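Local coordinates for nucleoprotein (Human coronavirus NL63, PDB 5N4K) that probably packages the viral RNA genome into a helical ribonucleocapsid, this chain being its N-terminal RNA-binding domain, at residues G64-Q69 / V109-E114; P29-P34 / F88-T93. One frame throughout, in Å; residues are numbered along the deposited sequence. Where two conformers were deposited one is given.

Contact 1 (G64-Q69 / V109-E114); sequences GYWNVQ and VWVAKE. With SO4 (sulfate ion), chain J; SO4 (sulfate ion), chain F.
Val-109 O takes the backbone N-H of Trp-66 in the shortest bond between the strands, N to O 2.8 Å and in the carbonyl plane, while the CA of Tyr-65 makes a C-H...O contact with the same oxygen at 3.2 Å. Trp-66 O accepts in turn from Val-109 N. Two residues along, Gly-64 and Val-111 form a second reciprocal pair, with both N-H groups nearly straight at 168°. Tyr-65 and Trp-110 lie between them as a non-hydrogen-bonded pair and send their side chains to one face of the sheet. There Tyr-65 CB sits over the six-membered ring of Trp-110, 4.0 Å from its centroid, and the tyrosine ring turns an edge toward the indole face in an offset edge-to-face pair, planes at 60°. With chi1 at 58°, Tyr-65 CG stands between its own N and carbonyl carbon, and the ring runs alongside the indole rather than across it. This is an antiparallel pairing at one margin of the five-stranded sheet of the coronavirus N-terminal domain, strand 108-112 being outermost within the chain. On the other face Val-111 CG1 lies at the edge of the Trp-66 indole, in its plane, 3.8 Å from Trp-66 CD1. The Trp-66 NE1 hydrogen is taken by Leu-51 O, which helps fix the ring's rotation. Beyond the paired region, two sulfates, probably from the crystallisation liquor, are bound: Glu-114 N donates to O4 of one at 3.0 Å, and Gln-69 NE2 reaches O3 of the other, also held by Lys-85 and Arg-71, at 3.2 Å.

Contact 2 (P29-P34 / F88-T93); sequences PSFYMP and FYYLGT
Tyr-32 lies alongside Phe-88, the two side chains pointing the same way with their CD2 atoms 3.9 Å apart, and crosses Tyr-90 at about a right angle. The phenol oxygens of Tyr-32 and Tyr-90 share a hydrogen bond, OH to OH 2.7 Å. Tyr-90 has Phe-88 CE2, from its own strand, over the centre of one ring face; from the loop, Phe-31 CD2 reaches its edge. Next to this aromatic cluster, Ser-30 OG gathers the polar contacts. Turned anti to the backbone N (chi1 174°), Ser-30 OG donates to a lone pair of Phe-88 O at 2.7 Å; it also accepts from Tyr-32 N, 3.1 Å from Ser-30 OG, closing an ST turn. Water 1 donates to Ser-30 OG and Met-33 O while accepting from Phe-88 N; water 2 links Phe-31 N to Phe-88 O. Phe-88 N and O and Phe-31 N thus all have partners. Ser-30 CB lies off-centre over the Tyr-89 ring, whose hydroxyl bonds Pro-28 O. Strand 80-90 ends in a type II beta turn from Tyr-90 to Thr-93. A loop shaped by an ST turn, and joined to the middle strand by the serine hydroxyl and two waters, forms part of the buried core of this coronavirus RNA-binding domain.

The centres of contacts 1 and 2 are about 9 Å apart, and both reach the same antiparallel sheet, contact 2 with one segment only. Along the chain the order is 29-34, 64-69, 88-93, 109-114, so the segments of the two contacts alternate. Strand 63-73 lies between strands 108-112 and 80-90, which makes contact 1 the pairing on one flank of it, while contact 2 carries the next strand over to the loop leading into strand 35-37. The contacts touch directly: Tyr-65 O probably accepts from Tyr-89 N at 2.8 Å, and Tyr-65 OH probably bonds Thr-93 O. Together they join the loop and three successive strands in the buried middle of the RNA-binding domain.

Contact 1 (G64-Q69 / V109-E114)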
loop_
_atom_site.group_PDB
_atom_site.type_symbol
_atom_site.label_atom_id
_atom_site.label_comp_id
_atom_site.label_asym_id
_atom_site.label_seq_id
_atom_site.Cartn_x
_atom_site.Cartn_y
_atom_site.Cartn_z
ATOM N N GLY A 64 5.793 -4.489 -14.634
ATOM C CA GLY A 64 5.405 -3.815 -13.418
ATOM C C GLY A 64 4.847 -4.799 -12.457
ATOM O O GLY A 64 5.254 -5.952 -12.366
ATOM N N TYR A 65 3.886 -4.299 -11.651
ATOM C CA TYR A 65 3.294 -5.137 -10.604
ATOM C C TYR A 65 1.820 -4.820 -10.370
ATOM O O TYR A 65 1.377 -3.700 -10.653
ATOM C CB TYR A 65 4.077 -5.018 -9.209
ATOM C CG TYR A 65 4.132 -3.579 -8.696
ATOM C CD1 TYR A 65 5.070 -2.664 -9.135
ATOM C CD2 TYR A 65 3.182 -3.115 -7.776
ATOM C CE1 TYR A 65 5.121 -1.342 -8.652
ATOM C CE2 TYR A 65 3.223 -1.837 -7.303
ATOM C CZ TYR A 65 4.157 -0.955 -7.745
ATOM O OH TYR A 65 4.108 0.356 -7.319
ATOM N N TRP A 66 1.144 -5.829 -9.840
ATOM C CA TRP A 66 -0.219 -5.694 -9.278
ATOM C C TRP A 66 -0.107 -5.653 -7.773
ATOM O O TRP A 66 0.496 -6.497 -7.188
ATOM C CB TRP A 66 -1.096 -6.810 -9.755
ATOM C CG TRP A 66 -1.401 -6.817 -11.201
ATOM C CD1 TRP A 66 -0.669 -7.420 -12.193
ATOM C CD2 TRP A 66 -2.492 -6.168 -11.877
ATOM N NE1 TRP A 66 -1.227 -7.221 -13.388
ATOM C CE2 TRP A 66 -2.345 -6.437 -13.248
ATOM C CE3 TRP A 66 -3.525 -5.360 -11.455
ATOM C CZ2 TRP A 66 -3.257 -5.949 -14.191
ATOM C CZ3 TRP A 66 -4.439 -4.847 -12.392
ATOM C CH2 TRP A 66 -4.284 -5.134 -13.720
ATOM N N ASN A 67 -0.699 -4.634 -7.176
ATOM C CA ASN A 67 -0.651 -4.420 -5.714
ATOM C C ASN A 67 -2.029 -4.845 -5.119
ATOM O O ASN A 67 -3.057 -4.312 -5.543
ATOM C CB ASN A 67 -0.404 -2.935 -5.409
ATOM C CG ASN A 67 0.085 -2.708 -4.037
ATOM O OD1 ASN A 67 0.871 -3.473 -3.536
ATOM N ND2 ASN A 67 -0.384 -1.627 -3.449
ATOM N N VAL A 68 -1.992 -5.755 -4.216
ATOM C CA VAL A 68 -3.213 -6.247 -3.573
ATOM C C VAL A 68 -3.747 -5.290 -2.551
ATOM O O VAL A 68 -2.986 -4.828 -1.677
ATOM C CB VAL A 68 -2.944 -7.631 -2.996
ATOM C CG1 VAL A 68 -4.142 -8.179 -2.190
ATOM C CG2 VAL A 68 -2.485 -8.662 -3.985
ATOM N N GLN A 69 -5.047 -5.061 -2.627
ATOM C CA GLN A 69 -5.857 -4.283 -1.651
ATOM C C GLN A 69 -6.806 -5.304 -0.953
ATOM O O GLN A 69 -7.696 -5.843 -1.620
ATOM C CB GLN A 69 -6.661 -3.245 -2.446
ATOM C CG GLN A 69 -7.626 -2.326 -1.634
ATOM C CD GLN A 69 -8.724 -1.647 -2.391
ATOM O OE1 GLN A 69 -8.716 -1.492 -3.623
ATOM N NE2 GLN A 69 -9.714 -1.162 -1.634
ATOM N N VAL A 109 2.483 -8.557 -6.831
ATOM C CA VAL A 109 2.519 -9.636 -7.792
ATOM C C VAL A 109 3.150 -9.122 -9.070
ATOM O O VAL A 109 2.653 -8.167 -9.712
ATOM C CB VAL A 109 1.126 -10.193 -8.093
ATOM C CG1 VAL A 109 1.235 -11.349 -9.134
ATOM C CG2 VAL A 109 0.479 -10.665 -6.835
ATOM N N TRP A 110 4.279 -9.687 -9.561
ATOM C CA TRP A 110 5.048 -9.144 -10.644
ATOM C C TRP A 110 4.663 -9.654 -12.031
ATOM O O TRP A 110 4.388 -10.882 -12.178
ATOM C CB TRP A 110 6.513 -9.459 -10.334
ATOM C CG TRP A 110 6.972 -8.784 -9.041
ATOM C CD1 TRP A 110 7.037 -9.343 -7.798
ATOM C CD2 TRP A 110 7.406 -7.450 -8.936
ATOM N NE1 TRP A 110 7.533 -8.400 -6.921
ATOM C CE2 TRP A 110 7.763 -7.239 -7.562
ATOM C CE3 TRP A 110 7.491 -6.396 -9.811
ATOM C CZ2 TRP A 110 8.174 -5.981 -7.156
ATOM C CZ3 TRP A 110 7.968 -5.158 -9.406
ATOM C CH2 TRP A 110 8.313 -5.002 -8.044
ATOM N N VAL A 111 4.713 -8.769 -12.992
ATOM C CA VAL A 111 4.307 -9.129 -14.372
ATOM C C VAL A 111 5.229 -8.478 -15.329
ATOM O O VAL A 111 5.754 -7.369 -15.157
ATOM C CB VAL A 111 2.830 -8.728 -14.659
ATOM C CG1 VAL A 111 1.863 -9.638 -13.920
ATOM C CG2 VAL A 111 2.608 -7.238 -14.380
ATOM N N ALA A 112 5.468 -9.172 -16.487
ATOM C CA ALA A 112 6.262 -8.609 -17.578
ATOM C C ALA A 112 5.931 -9.338 -18.866
ATOM O O ALA A 112 5.702 -10.538 -18.835
ATOM C CB ALA A 112 7.770 -8.798 -17.325
ATOM N N LYS A 113 5.937 -8.595 -19.950
ATOM C CA LYS A 113 5.846 -9.213 -21.244
ATOM C C LYS A 113 7.214 -9.417 -21.881
ATOM O O LYS A 113 8.182 -8.818 -21.484
ATOM C CB LYS A 113 5.057 -8.337 -22.157
ATOM C CG LYS A 113 3.559 -8.363 -21.840
ATOM C CD LYS A 113 2.881 -7.546 -22.955
ATOM C CE LYS A 113 1.459 -7.881 -23.142
ATOM N NZ LYS A 113 0.807 -6.886 -24.024
ATOM N N GLU A 114 7.261 -10.343 -22.870
ATOM C CA GLU A 114 8.449 -10.578 -23.654
ATOM C C GLU A 114 8.936 -9.286 -24.272
ATOM O O GLU A 114 8.148 -8.424 -24.787
ATOM C CB GLU A 114 8.106 -11.591 -24.743
ATOM C CG GLU A 114 9.320 -12.013 -25.513
ATOM C CD GLU A 114 8.991 -13.082 -26.562
ATOM O OE1 GLU A 114 8.375 -12.744 -27.566
ATOM O OE2 GLU A 114 9.329 -14.259 -26.389
HETATM S S SO4 J . 4.504 -12.768 -23.650
HETATM O O1 SO4 J . 3.193 -13.382 -23.415
HETATM O O2 SO4 J . 4.814 -12.921 -25.083
HETATM O O3 SO4 J . 5.612 -13.349 -22.836
HETATM O O4 SO4 J . 4.542 -11.501 -23.112
HETATM S S SO4 F . -13.478 -0.579 -2.271
HETATM O O1 SO4 F . -14.002 -1.569 -1.308
HETATM O O2 SO4 F . -12.597 -1.184 -3.284
HETATM O O3 SO4 F . -12.567 0.236 -1.466
HETATM O O4 SO4 F . -14.523 0.169 -3.027
#

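Contact 2 (P29-P34 / F88-T93)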
loop_
_atom_site.group_PDB
_atom_site.type_symbol
_atom_site.label_atom_id
_atom_site.label_comp_id
_atom_site.label_asym_id
_atom_site.label_seq_id
_atom_site.Cartn_x
_atom_site.Cartn_y
_atom_site.Cartn_z
ATOM N N PRO A 29 -2.124 7.065 -7.657
ATOM C CA PRO A 29 -3.147 6.270 -8.301
ATOM C C PRO A 29 -2.616 5.516 -9.512
ATOM O O PRO A 29 -1.668 5.908 -10.142
ATOM C CB PRO A 29 -4.183 7.333 -8.801
ATOM C CG PRO A 29 -3.602 8.613 -8.621
ATOM C CD PRO A 29 -2.206 8.511 -8.080
ATOM N N SER A 30 -3.298 4.432 -9.832
ATOM C CA SER A 30 -3.003 3.606 -11.014
ATOM C C SER A 30 -3.600 4.246 -12.239
ATOM O O SER A 30 -4.648 4.852 -12.194
ATOM C CB SER A 30 -3.604 2.233 -10.800
ATOM O OG SER A 30 -3.527 1.360 -11.918
ATOM N N PHE A 31 -2.937 4.049 -13.355
ATOM C CA PHE A 31 -3.511 4.436 -14.648
ATOM C C PHE A 31 -4.746 3.637 -14.976
ATOM O O PHE A 31 -5.519 4.060 -15.907
ATOM C CB PHE A 31 -2.518 4.266 -15.775
ATOM C CG PHE A 31 -1.420 5.273 -15.799
ATOM C CD1 PHE A 31 -1.669 6.533 -16.269
ATOM C CD2 PHE A 31 -0.122 5.011 -15.409
ATOM C CE1 PHE A 31 -0.720 7.517 -16.277
ATOM C CE2 PHE A 31 0.868 5.997 -15.423
ATOM C CZ PHE A 31 0.563 7.296 -15.862
ATOM N N TYR A 32 -4.967 2.484 -14.362
ATOM C CA TYR A 32 -5.988 1.554 -14.757
ATOM C C TYR A 32 -6.988 1.265 -13.650
ATOM O O TYR A 32 -6.649 1.326 -12.484
ATOM C CB TYR A 32 -5.381 0.208 -15.231
ATOM C CG TYR A 32 -4.439 0.400 -16.351
ATOM C CD1 TYR A 32 -4.903 0.589 -17.674
ATOM C CD2 TYR A 32 -3.031 0.472 -16.157
ATOM C CE1 TYR A 32 -4.050 0.889 -18.725
ATOM C CE2 TYR A 32 -2.165 0.778 -17.170
ATOM C CZ TYR A 32 -2.670 0.989 -18.439
ATOM O OH TYR A 32 -1.889 1.193 -19.514
ATOM N N MET A 33 -8.223 0.922 -14.027
ATOM C CA MET A 33 -9.131 0.304 -13.114
ATOM C C MET A 33 -8.537 -0.951 -12.504
ATOM O O MET A 33 -7.750 -1.645 -13.164
ATOM C CB MET A 33 -10.478 -0.037 -13.833
ATOM C CG MET A 33 -11.320 1.235 -14.131
ATOM S SD MET A 33 -11.850 2.156 -12.704
ATOM C CE MET A 33 -13.123 1.065 -12.028
ATOM N N PRO A 34 -8.935 -1.304 -11.289
ATOM C CA PRO A 34 -8.475 -2.567 -10.683
ATOM C C PRO A 34 -9.128 -3.775 -11.295
ATOM O O PRO A 34 -10.174 -3.697 -11.983
ATOM C CB PRO A 34 -8.854 -2.424 -9.229
ATOM C CG PRO A 34 -10.051 -1.507 -9.240
ATOM C CD PRO A 34 -9.847 -0.601 -10.389
ATOM N N PHE A 88 -2.659 -2.083 -10.993
ATOM C CA PHE A 88 -1.406 -2.258 -11.717
ATOM C C PHE A 88 -0.613 -0.974 -11.716
ATOM O O PHE A 88 -1.150 0.143 -11.948
ATOM C CB PHE A 88 -1.706 -2.597 -13.194
ATOM C CG PHE A 88 -0.439 -2.627 -14.011
ATOM C CD1 PHE A 88 0.351 -3.763 -13.985
ATOM C CD2 PHE A 88 -0.030 -1.543 -14.737
ATOM C CE1 PHE A 88 1.561 -3.802 -14.661
ATOM C CE2 PHE A 88 1.187 -1.552 -15.419
ATOM C CZ PHE A 88 1.965 -2.676 -15.354
ATOM N N TYR A 89 0.692 -1.109 -11.569
ATOM C CA TYR A 89 1.636 -0.018 -11.671
ATOM C C TYR A 89 2.853 -0.494 -12.445
ATOM O O TYR A 89 3.365 -1.570 -12.257
ATOM C CB TYR A 89 2.083 0.422 -10.273
ATOM C CG TYR A 89 0.960 0.897 -9.402
ATOM C CD1 TYR A 89 0.275 0.012 -8.589
ATOM C CD2 TYR A 89 0.628 2.253 -9.392
ATOM C CE1 TYR A 89 -0.795 0.469 -7.777
ATOM C CE2 TYR A 89 -0.425 2.653 -8.605
ATOM C CZ TYR A 89 -1.067 1.773 -7.880
ATOM O OH TYR A 89 -2.150 2.215 -7.012
ATOM N N TYR A 90 3.355 0.377 -13.325
ATOM C CA TYR A 90 4.597 0.107 -14.050
ATOM C C TYR A 90 5.768 0.047 -13.094
ATOM O O TYR A 90 5.809 0.749 -12.088
ATOM C CB TYR A 90 4.782 1.200 -15.142
ATOM C CG TYR A 90 3.706 1.116 -16.243
ATOM C CD1 TYR A 90 3.871 0.229 -17.310
ATOM C CD2 TYR A 90 2.613 1.936 -16.258
ATOM C CE1 TYR A 90 2.903 0.090 -18.293
ATOM C CE2 TYR A 90 1.641 1.847 -17.196
ATOM C CZ TYR A 90 1.795 0.915 -18.200
ATOM O OH TYR A 90 0.799 0.796 -19.167
ATOM N N LEU A 91 6.771 -0.677 -13.496
ATOM C CA LEU A 91 7.993 -0.798 -12.712
ATOM C C LEU A 91 8.592 0.589 -12.456
ATOM O O LEU A 91 8.723 1.399 -13.342
ATOM C CB LEU A 91 9.012 -1.714 -13.444
ATOM C CG LEU A 91 10.301 -1.999 -12.675
ATOM C CD1 LEU A 91 10.099 -2.763 -11.413
ATOM C CD2 LEU A 91 11.163 -2.841 -13.627
ATOM N N GLY A 92 8.947 0.841 -11.185
ATOM C CA GLY A 92 9.488 2.146 -10.787
ATOM C C GLY A 92 8.499 3.227 -10.636
ATOM O O GLY A 92 8.901 4.413 -10.519
ATOM N N THR A 93 7.209 2.869 -10.525
ATOM C CA THR A 93 6.124 3.800 -10.264
ATOM C C THR A 93 5.259 3.221 -9.176
ATOM O O THR A 93 5.463 2.108 -8.770
ATOM C CB THR A 93 5.305 4.091 -11.516
ATOM O OG1 THR A 93 4.386 2.993 -11.760
ATOM C CG2 THR A 93 6.208 4.311 -12.789
HETATM O O HOH W 1 -5.183 -1.186 -12.031
HETATM O O HOH W 2 -0.576 2.378 -13.419
#